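Local coordinates for halohydrin epoxidase A (Corynebacterium sp., PDB 4Z9F), which probably catalyses the reversible dehalogenation of vicinal halohydrins to epoxides with release of hydrogen halide, on a Rossmann-like fold shared with short-chain dehydrogenases/reductases, at residues 171-176 / 221-226; 136-141 / 157-162. The protein carries 1 engineered substitution. All blocks are in the same frame, centred on the assembly; numbering follows the deposited sequence.

Contact 1. Residues 171-176 / 221-226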
# COMPACT_ATOMS: atom_id res chain seq x y z
N LEU C 171 19.08 -4.77 -11.61
CA LEU C 171 17.79 -4.10 -11.44
C LEU C 171 16.68 -5.13 -11.26
O LEU C 171 16.43 -5.93 -12.17
CB LEU C 171 17.50 -3.19 -12.64
CG LEU C 171 18.64 -2.26 -13.02
CD1 LEU C 171 18.25 -1.42 -14.21
CD2 LEU C 171 19.02 -1.36 -11.85
N LEU C 172 16.02 -5.10 -10.10
CA LEU C 172 15.01 -6.09 -9.73
C LEU C 172 13.61 -5.51 -9.91
O LEU C 172 13.39 -4.32 -9.67
CB LEU C 172 15.21 -6.56 -8.28
CG LEU C 172 16.15 -7.75 -8.05
CD1 LEU C 172 17.57 -7.53 -8.57
CD2 LEU C 172 16.16 -8.16 -6.57
N TYR C 173 12.67 -6.37 -10.33
CA TYR C 173 11.28 -5.98 -10.50
C TYR C 173 10.39 -7.17 -10.18
O TYR C 173 10.81 -8.33 -10.29
CB TYR C 173 10.94 -5.51 -11.93
CG TYR C 173 11.90 -4.54 -12.57
CD1 TYR C 173 11.65 -3.17 -12.54
CD2 TYR C 173 13.04 -4.99 -13.22
CE1 TYR C 173 12.52 -2.27 -13.12
CE2 TYR C 173 13.91 -4.11 -13.81
CZ TYR C 173 13.65 -2.75 -13.76
OH TYR C 173 14.51 -1.86 -14.36
N ALA C 174 9.15 -6.88 -9.80
CA ALA C 174 8.14 -7.92 -9.63
C ALA C 174 6.95 -7.60 -10.51
O ALA C 174 6.53 -6.45 -10.61
CB ALA C 174 7.70 -8.05 -8.16
N ILE C 175 6.43 -8.62 -11.18
CA ILE C 175 5.20 -8.50 -11.95
C ILE C 175 4.15 -9.37 -11.26
O ILE C 175 4.43 -10.52 -10.89
CB ILE C 175 5.40 -8.91 -13.41
CG1 ILE C 175 6.50 -8.06 -14.04
CG2 ILE C 175 4.09 -8.75 -14.19
CD1 ILE C 175 6.85 -8.44 -15.47
N GLY C 176 2.96 -8.80 -11.06
CA GLY C 176 1.88 -9.49 -10.39
C GLY C 176 0.69 -9.67 -11.30
O GLY C 176 -0.21 -8.82 -11.37
N THR C 221 10.20 -7.22 -22.05
CA THR C 221 11.31 -6.72 -22.86
C THR C 221 11.54 -5.23 -22.62
O THR C 221 12.68 -4.76 -22.76
CB THR C 221 11.09 -7.00 -24.35
OG1 THR C 221 9.88 -6.38 -24.81
CG2 THR C 221 11.04 -8.50 -24.62
N PHE C 222 10.49 -4.48 -22.27
CA PHE C 222 10.70 -3.10 -21.86
C PHE C 222 11.53 -3.02 -20.59
O PHE C 222 12.46 -2.20 -20.50
CB PHE C 222 9.35 -2.39 -21.65
CG PHE C 222 9.49 -0.98 -21.14
CD1 PHE C 222 9.90 0.03 -21.98
CD2 PHE C 222 9.18 -0.68 -19.83
CE1 PHE C 222 10.02 1.33 -21.53
CE2 PHE C 222 9.31 0.64 -19.36
CZ PHE C 222 9.72 1.63 -20.22
N LEU C 223 11.25 -3.88 -19.61
CA LEU C 223 12.08 -3.91 -18.41
C LEU C 223 13.50 -4.36 -18.74
O LEU C 223 14.47 -3.73 -18.31
CB LEU C 223 11.46 -4.81 -17.34
CG LEU C 223 10.12 -4.29 -16.77
CD1 LEU C 223 9.55 -5.23 -15.72
CD2 LEU C 223 10.25 -2.87 -16.19
N ALA C 224 13.64 -5.42 -19.54
CA ALA C 224 14.97 -5.95 -19.87
C ALA C 224 15.84 -4.94 -20.61
O ALA C 224 17.07 -5.07 -20.57
CB ALA C 224 14.83 -7.22 -20.71
N SER C 225 15.23 -3.95 -21.27
CA SER C 225 15.97 -2.95 -22.04
C SER C 225 16.72 -1.96 -21.16
O SER C 225 17.65 -1.30 -21.64
CB SER C 225 15.01 -2.16 -22.94
OG SER C 225 14.36 -1.12 -22.21
N ARG C 226 16.30 -1.81 -19.90
CA ARG C 226 16.83 -0.86 -18.92
C ARG C 226 16.63 0.60 -19.34
O ARG C 226 17.21 1.50 -18.71
CB ARG C 226 18.32 -1.13 -18.62
CG ARG C 226 18.66 -2.60 -18.34
CD ARG C 226 20.14 -2.81 -17.93
NE ARG C 226 20.63 -4.16 -18.25
CZ ARG C 226 21.91 -4.55 -18.16
NH1 ARG C 226 22.85 -3.71 -17.73
NH2 ARG C 226 22.25 -5.80 -18.49
O HOH W 1 16.12 -3.11 -16.24
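Leu-223, on the last turn of helix 213-224, lays its two methyls against Tyr-173 of the neighbouring strand, and this pair makes the dense part of the contact. CD2 of Leu-223 sits over one face of the Tyr-173 ring, 4.0 Å from the ring centroid and 18° off its normal, a CH-pi contact shifted toward the rim at CD1 and CE1. The other methyl, CD1, rests near the root of the ring, 4.0 Å from Tyr-173 CG, and meets CD1 of Ile-175 at 4.2 Å. With CG of Tyr-173 beside its backbone N (chi1 -46°), the ring leans back toward Leu-171 while reaching toward the helix, presenting a face to Leu-223. Strand alternation turns Leu-171, Tyr-173 and Ile-175 to the helix, while Leu-172 and Ala-174 pack on helix 147-165 at the other face of the sheet. Phe-236 and Ile-130, from the flanking strands, also touch Leu-223, so a branched apolar residue suits this place.

Toward Arg-226 the packing is looser. There CD1 of Leu-171 lies 4.3 Å from CG of Arg-226, the first residue to leave helical geometry, with positive phi (63°); its NH2 forms a salt bridge with Asp-74. Beside this end a water bonds to Tyr-173 OH at 2.8 Å and donates to Leu-223 O at 2.7 Å. Tyrosine thus offers an apolar face to the leucine and a polar end to the water. The chemistry implies a sheet-helix interface held by apolar burial and van der Waals contact, with one water bridging the hydroxyl and a carbonyl.

Contact 2. Residues 136-141 / 157-162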
# COMPACT_ATOMS: atom_id res chain seq x y z
N VAL C 136 -1.77 -11.47 -5.84
CA VAL C 136 -1.87 -11.67 -4.39
C VAL C 136 -0.55 -11.41 -3.69
O VAL C 136 -0.49 -11.48 -2.46
CB VAL C 136 -2.38 -13.07 -4.00
CG1 VAL C 136 -3.79 -13.28 -4.51
CG2 VAL C 136 -1.43 -14.18 -4.50
N GLY C 137 0.51 -11.11 -4.43
CA GLY C 137 1.70 -10.58 -3.78
C GLY C 137 1.48 -9.22 -3.14
O GLY C 137 2.28 -8.80 -2.31
N LYS C 138 0.40 -8.52 -3.53
CA LYS C 138 0.09 -7.20 -3.00
C LYS C 138 -1.32 -7.11 -2.42
O LYS C 138 -1.54 -6.34 -1.48
CB LYS C 138 0.27 -6.14 -4.09
CG LYS C 138 1.72 -5.73 -4.29
CD LYS C 138 2.15 -4.76 -3.20
CE LYS C 138 3.63 -4.41 -3.32
NZ LYS C 138 4.08 -3.58 -2.17
N LYS C 139 -2.28 -7.85 -2.97
CA LYS C 139 -3.67 -7.77 -2.52
C LYS C 139 -4.20 -9.17 -2.25
O LYS C 139 -4.21 -10.02 -3.17
CB LYS C 139 -4.54 -7.03 -3.56
CG LYS C 139 -5.97 -6.66 -3.09
CD LYS C 139 -6.96 -7.78 -3.43
CE LYS C 139 -7.33 -7.80 -4.92
NZ LYS C 139 -7.77 -9.15 -5.42
N PRO C 140 -4.65 -9.45 -1.03
CA PRO C 140 -5.02 -10.81 -0.63
C PRO C 140 -6.32 -11.25 -1.27
O PRO C 140 -7.18 -10.44 -1.64
CB PRO C 140 -5.17 -10.70 0.89
CG PRO C 140 -5.69 -9.27 1.07
CD PRO C 140 -4.94 -8.47 0.03
N LEU C 141 -6.46 -12.57 -1.41
CA LEU C 141 -7.67 -13.24 -1.89
C LEU C 141 -8.00 -14.40 -0.96
O LEU C 141 -7.11 -15.13 -0.53
CB LEU C 141 -7.50 -13.76 -3.32
CG LEU C 141 -7.56 -12.65 -4.37
CD1 LEU C 141 -7.28 -13.17 -5.77
CD2 LEU C 141 -8.92 -12.00 -4.31
N LEU C 157 11.02 -9.49 -1.26
CA LEU C 157 12.42 -9.72 -1.60
C LEU C 157 12.88 -8.74 -2.68
O LEU C 157 13.95 -8.14 -2.57
CB LEU C 157 12.61 -11.17 -2.05
CG LEU C 157 13.96 -11.54 -2.70
CD1 LEU C 157 15.02 -11.69 -1.64
CD2 LEU C 157 13.78 -12.83 -3.49
N VAL C 158 12.06 -8.55 -3.71
CA VAL C 158 12.35 -7.56 -4.74
C VAL C 158 12.51 -6.17 -4.14
O VAL C 158 13.48 -5.46 -4.42
CB VAL C 158 11.26 -7.58 -5.82
CG1 VAL C 158 11.37 -6.37 -6.72
CG2 VAL C 158 11.34 -8.88 -6.61
N GLU C 159 11.52 -5.74 -3.35
CA GLU C 159 11.55 -4.37 -2.84
C GLU C 159 12.76 -4.13 -1.95
O GLU C 159 13.33 -3.03 -1.96
CB GLU C 159 10.26 -4.08 -2.07
CG GLU C 159 9.04 -4.19 -2.95
CD GLU C 159 7.75 -3.85 -2.22
OE1 GLU C 159 6.78 -3.52 -2.93
OE2 GLU C 159 7.71 -3.93 -0.97
N SER C 160 13.17 -5.14 -1.19
CA SER C 160 14.27 -4.96 -0.24
C SER C 160 15.63 -5.15 -0.91
O SER C 160 16.54 -4.35 -0.70
CB SER C 160 14.13 -5.93 0.93
OG SER C 160 15.32 -5.88 1.71
N ALA C 161 15.78 -6.22 -1.70
CA ALA C 161 17.06 -6.50 -2.34
C ALA C 161 17.46 -5.41 -3.33
O ALA C 161 18.65 -5.17 -3.55
CB ALA C 161 17.02 -7.86 -3.03
N ALA C 162 16.47 -4.75 -3.95
CA ALA C 162 16.74 -3.67 -4.88
C ALA C 162 17.40 -2.46 -4.22
O ALA C 162 18.02 -1.65 -4.91
CB ALA C 162 15.43 -3.22 -5.54
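With chi1 setting CG of Lys-138 beside its backbone N, a bend at chi2 (-78°) followed by an extended run to NZ brings the ammonium to Glu-159 on helix 147-165. Glu-159 is extended past CG (chi2 -178°) and comes from the opposite direction, so the two long side chains reach each other from well-separated backbones. They meet in a salt bridge: NZ of Lys-138 donates to OE1 of Glu-159 at 2.8 Å. The ammonium approaches on the syn side of that oxygen, 15° out of the carboxylate plane. The grip is one-sided, since OE2 of Glu-159 remains 3.8 Å from NZ of Lys-138. The last methylene follows the charge in, with CE of Lys-138 3.3 Å from OE1 of Glu-159.

Lysine suits the exposed loop position because its long aliphatic chain can lie against Val-155 of the helix while its ammonium reaches the carboxylate. Glutamate is the more buried partner, at a subunit interface: Pro-140 of the third subunit packs on it, as does Pro-244 of the second. Next to it, Ser-160 OG hydrogen-bonds Leu-141 O of the third subunit. The lysine charge would be expected to stabilise the ionised carboxylate in these partly apolar surroundings, and this one charged hydrogen bond adds to the packing that joins the loop after strand 127-132 to the helix, beside the tetramer contacts.

In the fold
The helices of the two contacts, 213-224 and 147-165, pack on opposite faces of the parallel sheet, and the contact centres are about 15 Å apart. Contact 1 is a buried layer of apolar side chains between strand 170-177 and helix 213-224; contact 2 is partly buried and joins a loop to helix 147-165. They share no element, yet helix 147-165 leads into strand 170-177, and Leu-172 CD2 packs 3.7 Å from Ala-161 CB. The chemistry follows position: apolar packing between sheet and helix, an ionic pair where an exposed loop residue meets a buried glutamate at the subunit interface. Phe-222 stacks on Phe-222 of the second subunit, whereas 136-141 and 157-162 mainly meet the third.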